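Local coordinates for protein GH26C (Muricauda sp. MAR_2010_75, PDB 6Q78) that probably hydrolyses internal beta-1,4-mannosidic linkages of mannans as a family 26 glycoside hydrolase built on a TIM barrel, at residues 147-152 with 211-216; 151-156 with 409-414; 162-167 with 190-195. All coordinates share one frame; numbering follows the deposited sequence.

In the fold
Read from the N terminus, the chain enters all three contacts through one helix-strand-loop run of the TIM barrel: the end of helix 132-150, strand 153-157 and the loop that follows. Interaction 1 closes a loop of 58 residues by joining the helix end to the turn that precedes strand 220-223. Interaction 2 departs from the same helix-to-strand junction, sharing Gly-151 and Leu-152, but closes a much longer loop of 252 residues by reaching the C-terminal tail. Interaction 3, nested inside both loops, ties the segment after strand 153-157 to the start of helix 193-208. Interactions 1 and 2 touch through Phe-148 and Tyr-412; interaction 3 lies about 34 Å from each, between centres.

Interaction 1: residues 147-152 with 211-216; sequences AFDMGL and VGSNGA
Two hydrogen bonds join the carboxylate of Asp-149 to Ser-213, one to each oxygen. The backbone N of Ser-213 donates to OD1 of Asp-149 at 2.8 Å, nearly straight at 168° and on the syn side of the carboxylate. The hydroxyl OG of Ser-213 donates to OD2 of Asp-149 at 2.6 Å, coming from above the carboxylate plane. With CG of Asp-149 anti to its carbonyl carbon (chi1 -75°), the acid reaches out to the turn from the last turn of helix 132-150. A water adds a third link, donating to OD1 of Asp-149 at 2.7 Å and accepting from the backbone N of Asn-214.

The packing centres on Phe-148. Its CD2 lies 3.8 Å from CA of Gly-212, and its CZ is 4.5 Å from CB of Ala-216. At the C-H edge of the ring stands a carbonyl oxygen, OD1 of Asn-214, 3.5 Å from CE2 of Phe-148, with amide and ring planes 68° apart. Val-218, Pro-219 and Tyr-412 also pack on Phe-148.

Bonds within the turn fix its shape. Residues Gly-212 to Gly-215 form a type I beta turn, and OD1 of Asn-214 accepts from the backbone N of Ala-216 at 2.9 Å in an Asx turn. On the other segment, a Schellman motif at Gly-151 ends the helix. The chemistry thus implies a pair of hydrogen bonds and a water on the exposed side, gripping Ser-213 through backbone and hydroxyl alike, beside a buried ring packed so close to Gly-212 that a side chain there would probably clash.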
# COMPACT_ATOMS: atom_id res chain seq x y z
N ALA A 147 -0.68 12.30 9.71
CA ALA A 147 -0.64 12.32 8.25
C ALA A 147 -1.92 12.93 7.67
O ALA A 147 -1.87 13.80 6.79
CB ALA A 147 -0.43 10.90 7.71
N PHE A 148 -3.09 12.48 8.16
CA PHE A 148 -4.35 12.98 7.62
C PHE A 148 -4.49 14.48 7.89
O PHE A 148 -4.94 15.23 7.02
CB PHE A 148 -5.51 12.21 8.26
CG PHE A 148 -6.86 12.69 7.82
CD1 PHE A 148 -7.32 12.42 6.54
CD2 PHE A 148 -7.64 13.44 8.68
CE1 PHE A 148 -8.56 12.85 6.14
CE2 PHE A 148 -8.90 13.89 8.29
CZ PHE A 148 -9.35 13.57 7.01
N ASP A 149 -4.12 14.93 9.11
CA ASP A 149 -4.23 16.37 9.40
C ASP A 149 -3.37 17.20 8.46
O ASP A 149 -3.69 18.37 8.20
CB ASP A 149 -3.81 16.66 10.84
CG ASP A 149 -4.85 16.26 11.88
OD1 ASP A 149 -5.99 15.89 11.51
OD2 ASP A 149 -4.51 16.33 13.11
N MET A 150 -2.26 16.65 7.96
CA MET A 150 -1.39 17.34 7.02
C MET A 150 -1.82 17.13 5.57
O MET A 150 -1.22 17.75 4.65
CB MET A 150 0.07 16.88 7.23
CG MET A 150 0.57 17.29 8.61
SD MET A 150 2.35 17.04 8.82
CE MET A 150 2.46 15.31 8.47
N GLY A 151 -2.84 16.30 5.34
CA GLY A 151 -3.36 16.04 4.02
C GLY A 151 -2.78 14.84 3.30
O GLY A 151 -3.14 14.61 2.14
N LEU A 152 -1.87 14.11 3.93
CA LEU A 152 -1.28 12.95 3.29
C LEU A 152 -2.32 11.86 3.09
O LEU A 152 -3.35 11.82 3.77
CB LEU A 152 -0.16 12.35 4.14
CG LEU A 152 1.22 13.03 4.13
CD1 LEU A 152 1.18 14.47 4.59
CD2 LEU A 152 2.18 12.21 4.96
N VAL A 211 -10.34 9.53 13.74
CA VAL A 211 -11.02 10.82 13.54
C VAL A 211 -9.96 11.92 13.50
O VAL A 211 -9.19 12.10 14.46
CB VAL A 211 -12.07 11.09 14.63
CG1 VAL A 211 -12.70 12.47 14.36
CG2 VAL A 211 -13.12 9.99 14.66
N GLY A 212 -9.91 12.66 12.38
CA GLY A 212 -8.94 13.74 12.22
C GLY A 212 -9.29 14.95 13.07
O GLY A 212 -10.34 15.03 13.72
N SER A 213 -8.36 15.90 13.09
CA SER A 213 -8.60 17.12 13.85
C SER A 213 -9.80 17.89 13.31
O SER A 213 -10.41 18.66 14.07
CB SER A 213 -7.33 18.00 13.91
OG SER A 213 -6.31 17.39 14.66
N ASN A 214 -10.17 17.67 12.05
CA ASN A 214 -11.34 18.31 11.46
C ASN A 214 -12.65 17.60 11.79
O ASN A 214 -13.70 18.07 11.38
CB ASN A 214 -11.16 18.47 9.94
CG ASN A 214 -11.25 17.15 9.18
OD1 ASN A 214 -11.28 16.05 9.77
ND2 ASN A 214 -11.26 17.24 7.86
N GLY A 215 -12.60 16.48 12.52
CA GLY A 215 -13.81 15.78 12.89
C GLY A 215 -14.26 14.71 11.91
O GLY A 215 -15.23 14.00 12.20
N ALA A 216 -13.59 14.55 10.78
CA ALA A 216 -13.96 13.54 9.81
C ALA A 216 -13.17 12.25 10.05
O ALA A 216 -12.03 12.27 10.53
CB ALA A 216 -13.60 14.00 8.39
O HOH W 1 -8.05 16.90 10.07

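Interaction 2: residues 151-156 with 409-414; sequences GLVNVF and PEMYRL
Tyr-412 points its phenol at the backbone that leads into strand 153-157, and its OH donates to the carbonyl O of Leu-152 at 2.6 Å. That oxygen lies at the ring edge, close to the ring plane, while the donor is tilted 30° from the carbonyl plane of Leu-152. CG of Tyr-412 is anti to the carbonyl carbon (chi1 -60°), which directs the ring toward segment 151-156, and its CE2 comes within 3.7 Å of the carbonyl O of Gly-151. The side chain of Met-411 belongs to the same wall: its CB lies over the centre of one face of the Tyr-412 ring, and its CE reaches CG2 of Val-153 at 4.3 Å.

Strand 153-157 is one of the parallel strands of the TIM barrel, paired with strands 112-116 and 220-223. Segment 409-414, from the C-terminal tail, packs at the N-terminal end of that strand. Residues Glu-410 to Arg-413 make a type I beta turn that presents Met-411 and Tyr-412 together.

Two waters bridge the segments. One donates to the carbonyl O of Gly-151 at 2.8 Å and accepts from the backbone N of Met-411; the other donates to OH of Tyr-412 at 2.5 Å and accepts from ND2 of Asn-154. The phenol oxygen therefore gives one hydrogen bond and receives another. Further along, Met-411 packs against Leu-73 and Leu-76 of helix 64-76, and Asn-72 of that helix bonds the carbonyl oxygens of Met-411 and Arg-413.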
# COMPACT_ATOMS: atom_id res chain seq x y z
N GLY A 151 -2.84 16.30 5.34
CA GLY A 151 -3.36 16.04 4.02
C GLY A 151 -2.78 14.84 3.30
O GLY A 151 -3.14 14.61 2.14
N LEU A 152 -1.87 14.11 3.93
CA LEU A 152 -1.28 12.95 3.29
C LEU A 152 -2.32 11.86 3.09
O LEU A 152 -3.35 11.82 3.77
CB LEU A 152 -0.16 12.35 4.14
CG LEU A 152 1.22 13.03 4.13
CD1 LEU A 152 1.18 14.47 4.59
CD2 LEU A 152 2.18 12.21 4.96
N VAL A 153 -2.02 10.95 2.16
CA VAL A 153 -2.78 9.73 1.94
C VAL A 153 -2.22 8.65 2.85
O VAL A 153 -1.01 8.54 3.03
CB VAL A 153 -2.65 9.32 0.47
CG1 VAL A 153 -3.32 8.00 0.17
CG2 VAL A 153 -3.20 10.42 -0.45
N ASN A 154 -3.09 7.79 3.40
CA ASN A 154 -2.69 6.67 4.26
C ASN A 154 -3.03 5.34 3.59
O ASN A 154 -4.17 5.13 3.17
CB ASN A 154 -3.41 6.72 5.62
CG ASN A 154 -2.85 7.76 6.55
OD1 ASN A 154 -1.79 7.56 7.16
ND2 ASN A 154 -3.55 8.88 6.69
N VAL A 155 -2.05 4.44 3.54
CA VAL A 155 -2.22 3.09 3.01
C VAL A 155 -1.83 2.10 4.11
O VAL A 155 -0.79 2.29 4.75
CB VAL A 155 -1.38 2.88 1.74
CG1 VAL A 155 -1.70 1.50 1.13
CG2 VAL A 155 -1.61 3.98 0.74
N PHE A 156 -2.64 1.06 4.33
CA PHE A 156 -2.30 -0.03 5.24
C PHE A 156 -2.16 -1.35 4.50
O PHE A 156 -3.09 -1.74 3.76
CB PHE A 156 -3.40 -0.27 6.28
CG PHE A 156 -3.32 0.61 7.49
CD1 PHE A 156 -3.66 1.98 7.41
CD2 PHE A 156 -2.90 0.10 8.71
CE1 PHE A 156 -3.61 2.80 8.54
CE2 PHE A 156 -2.88 0.92 9.86
CZ PHE A 156 -3.25 2.27 9.76
N PRO A 409 -2.41 18.26 -3.53
CA PRO A 409 -3.76 18.84 -3.62
C PRO A 409 -4.52 18.62 -2.32
O PRO A 409 -4.10 17.85 -1.45
CB PRO A 409 -4.43 18.00 -4.71
CG PRO A 409 -3.35 17.25 -5.39
CD PRO A 409 -2.27 17.07 -4.38
N GLU A 410 -5.68 19.25 -2.22
CA GLU A 410 -6.65 18.92 -1.16
C GLU A 410 -7.33 17.62 -1.57
O GLU A 410 -8.33 17.61 -2.31
CB GLU A 410 -7.63 20.07 -0.96
CG GLU A 410 -6.94 21.35 -0.47
CD GLU A 410 -7.90 22.50 -0.27
OE1 GLU A 410 -8.94 22.31 0.38
OE2 GLU A 410 -7.61 23.60 -0.78
N MET A 411 -6.81 16.50 -1.08
CA MET A 411 -7.26 15.20 -1.54
C MET A 411 -8.62 14.81 -1.00
O MET A 411 -9.23 13.87 -1.52
CB MET A 411 -6.24 14.13 -1.13
CG MET A 411 -4.83 14.36 -1.72
SD MET A 411 -4.75 14.18 -3.51
CE MET A 411 -5.13 12.43 -3.69
N TYR A 412 -9.08 15.47 0.06
CA TYR A 412 -10.27 15.02 0.76
C TYR A 412 -11.45 15.93 0.51
O TYR A 412 -12.47 15.81 1.19
CB TYR A 412 -9.96 14.89 2.25
CG TYR A 412 -8.83 13.88 2.47
CD1 TYR A 412 -9.01 12.54 2.21
CD2 TYR A 412 -7.55 14.29 2.86
CE1 TYR A 412 -7.99 11.63 2.36
CE2 TYR A 412 -6.52 13.37 3.03
CZ TYR A 412 -6.76 12.04 2.77
OH TYR A 412 -5.74 11.13 2.92
N ARG A 413 -11.34 16.83 -0.47
CA ARG A 413 -12.42 17.71 -0.87
C ARG A 413 -12.80 17.36 -2.30
O ARG A 413 -11.93 17.28 -3.17
CB ARG A 413 -11.92 19.16 -0.81
CG ARG A 413 -12.93 20.20 -1.28
CD ARG A 413 -12.39 21.60 -1.02
NE ARG A 413 -11.27 21.91 -1.90
N LEU A 414 -14.07 17.13 -2.54
CA LEU A 414 -14.52 16.86 -3.89
C LEU A 414 -14.78 18.18 -4.58
O LEU A 414 -15.47 19.03 -4.00
CB LEU A 414 -15.82 16.07 -3.83
CG LEU A 414 -16.26 15.20 -5.00
CD1 LEU A 414 -15.22 14.16 -5.26
CD2 LEU A 414 -17.62 14.56 -4.71
O HOH W 2 -4.77 16.52 0.98
O HOH W 3 -5.82 9.38 4.73

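Interaction 3: residues 162-167 with 190-195; sequences EPFEGE and GENHDY
The long loop after strand 153-157 of the TIM barrel meets the start of helix 193-208 here, where Asn-192 holds the N-cap position without making a capping bond. Its amide stands steeply on the Phe-164 ring, the planes 74° apart, with ND2 of Asn-192 over the centre of one face. At the ring edge stands the carboxylate of Glu-191, its OE2 3.6 Å from CE1 of Phe-164. Pro-163 fits between the amide and Tyr-195: its CB touches CE1 of Tyr-195 at 3.5 Å, while its CG lies 3.6 Å from ND2 of Asn-192. CG of Tyr-195 is anti to the backbone N (chi1 173°), extending the ring to Pro-163, whose carbonyl O lies over one face, toward the rim. The Glu-162 carboxylate ties back to the loop backbone, one oxygen each to N of Phe-164 and Glu-165. With an alanine at Phe-164, the Asn-192 amide would probably lose the ring face beneath it, and Glu-191 its edge contact. Outside the segments, ND2 of Asn-192 bonds OG of Ser-185 and OH of Tyr-195 bonds OD1 of Asp-123. Helix 176-186 backs the contact, Phe-177 meeting Phe-164 edge-to-face and Ala-182 packing on Pro-163.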
# COMPACT_ATOMS: atom_id res chain seq x y z
N GLU A 162 -0.03 -16.17 10.77
CA GLU A 162 -0.92 -17.25 10.41
C GLU A 162 -1.72 -17.69 11.63
O GLU A 162 -1.26 -17.57 12.78
CB GLU A 162 -0.11 -18.42 9.82
CG GLU A 162 0.80 -19.19 10.82
CD GLU A 162 0.03 -20.12 11.71
OE1 GLU A 162 0.47 -20.36 12.88
OE2 GLU A 162 -1.01 -20.63 11.24
N PRO A 163 -2.93 -18.22 11.41
CA PRO A 163 -3.93 -18.29 12.50
C PRO A 163 -3.74 -19.42 13.50
O PRO A 163 -4.28 -19.32 14.62
CB PRO A 163 -5.27 -18.47 11.75
CG PRO A 163 -4.84 -19.20 10.49
CD PRO A 163 -3.53 -18.52 10.11
N PHE A 164 -3.01 -20.49 13.16
CA PHE A 164 -2.94 -21.62 14.07
C PHE A 164 -2.15 -21.28 15.33
O PHE A 164 -2.55 -21.64 16.44
CB PHE A 164 -2.34 -22.85 13.37
CG PHE A 164 -3.26 -23.47 12.37
CD1 PHE A 164 -4.28 -24.31 12.79
CD2 PHE A 164 -3.10 -23.23 11.01
CE1 PHE A 164 -5.15 -24.89 11.86
CE2 PHE A 164 -3.95 -23.80 10.08
CZ PHE A 164 -4.97 -24.65 10.50
N GLU A 165 -1.00 -20.62 15.17
CA GLU A 165 -0.22 -20.22 16.33
C GLU A 165 -0.01 -18.72 16.43
O GLU A 165 0.39 -18.23 17.50
CB GLU A 165 1.14 -20.95 16.37
CG GLU A 165 0.99 -22.48 16.61
CD GLU A 165 2.32 -23.23 16.72
OE1 GLU A 165 3.39 -22.68 16.34
OE2 GLU A 165 2.30 -24.39 17.19
N GLY A 166 -0.30 -17.96 15.38
CA GLY A 166 -0.23 -16.51 15.50
C GLY A 166 1.15 -15.91 15.61
O GLY A 166 1.26 -14.75 16.00
N GLU A 167 2.19 -16.64 15.21
CA GLU A 167 3.55 -16.14 15.39
C GLU A 167 4.23 -15.68 14.11
O GLU A 167 5.08 -14.78 14.18
CB GLU A 167 4.43 -17.20 16.06
CG GLU A 167 3.95 -17.55 17.43
CD GLU A 167 4.90 -18.49 18.15
OE1 GLU A 167 5.35 -18.13 19.26
OE2 GLU A 167 5.22 -19.55 17.58
N GLY A 190 -13.86 -23.10 7.56
CA GLY A 190 -12.55 -23.41 8.13
C GLY A 190 -12.55 -23.33 9.65
O GLY A 190 -13.35 -22.63 10.27
N GLU A 191 -11.63 -24.08 10.26
CA GLU A 191 -11.60 -24.13 11.71
C GLU A 191 -11.16 -22.82 12.34
O GLU A 191 -11.41 -22.60 13.53
CB GLU A 191 -10.76 -25.32 12.19
CG GLU A 191 -9.30 -25.19 11.83
CD GLU A 191 -8.45 -26.29 12.45
OE1 GLU A 191 -8.30 -26.30 13.69
OE2 GLU A 191 -7.95 -27.15 11.70
N ASN A 192 -10.56 -21.92 11.56
CA ASN A 192 -10.15 -20.61 12.07
C ASN A 192 -10.99 -19.46 11.52
O ASN A 192 -10.56 -18.29 11.58
CB ASN A 192 -8.66 -20.38 11.77
CG ASN A 192 -7.77 -21.33 12.55
OD1 ASN A 192 -8.04 -21.62 13.71
ND2 ASN A 192 -6.74 -21.87 11.90
N HIS A 193 -12.20 -19.74 11.04
CA HIS A 193 -13.00 -18.69 10.41
C HIS A 193 -13.50 -17.68 11.44
O HIS A 193 -13.48 -16.47 11.19
CB HIS A 193 -14.15 -19.33 9.63
CG HIS A 193 -15.00 -18.35 8.89
ND1 HIS A 193 -14.49 -17.53 7.92
CD2 HIS A 193 -16.32 -18.08 8.98
CE1 HIS A 193 -15.47 -16.77 7.44
NE2 HIS A 193 -16.59 -17.10 8.05
N ASP A 194 -13.98 -18.14 12.61
CA ASP A 194 -14.39 -17.19 13.64
C ASP A 194 -13.22 -16.37 14.14
O ASP A 194 -13.35 -15.16 14.36
CB ASP A 194 -15.05 -17.94 14.79
CG ASP A 194 -16.46 -18.40 14.46
OD1 ASP A 194 -16.93 -19.37 15.09
OD2 ASP A 194 -17.08 -17.81 13.57
N TYR A 195 -12.04 -17.00 14.29
CA TYR A 195 -10.82 -16.26 14.62
C TYR A 195 -10.56 -15.15 13.61
O TYR A 195 -10.22 -14.00 13.99
CB TYR A 195 -9.66 -17.26 14.59
CG TYR A 195 -8.27 -16.69 14.74
CD1 TYR A 195 -7.54 -16.29 13.63
CD2 TYR A 195 -7.65 -16.61 15.97
CE1 TYR A 195 -6.25 -15.81 13.75
CE2 TYR A 195 -6.34 -16.11 16.09
CZ TYR A 195 -5.66 -15.73 14.97
OH TYR A 195 -4.37 -15.25 15.08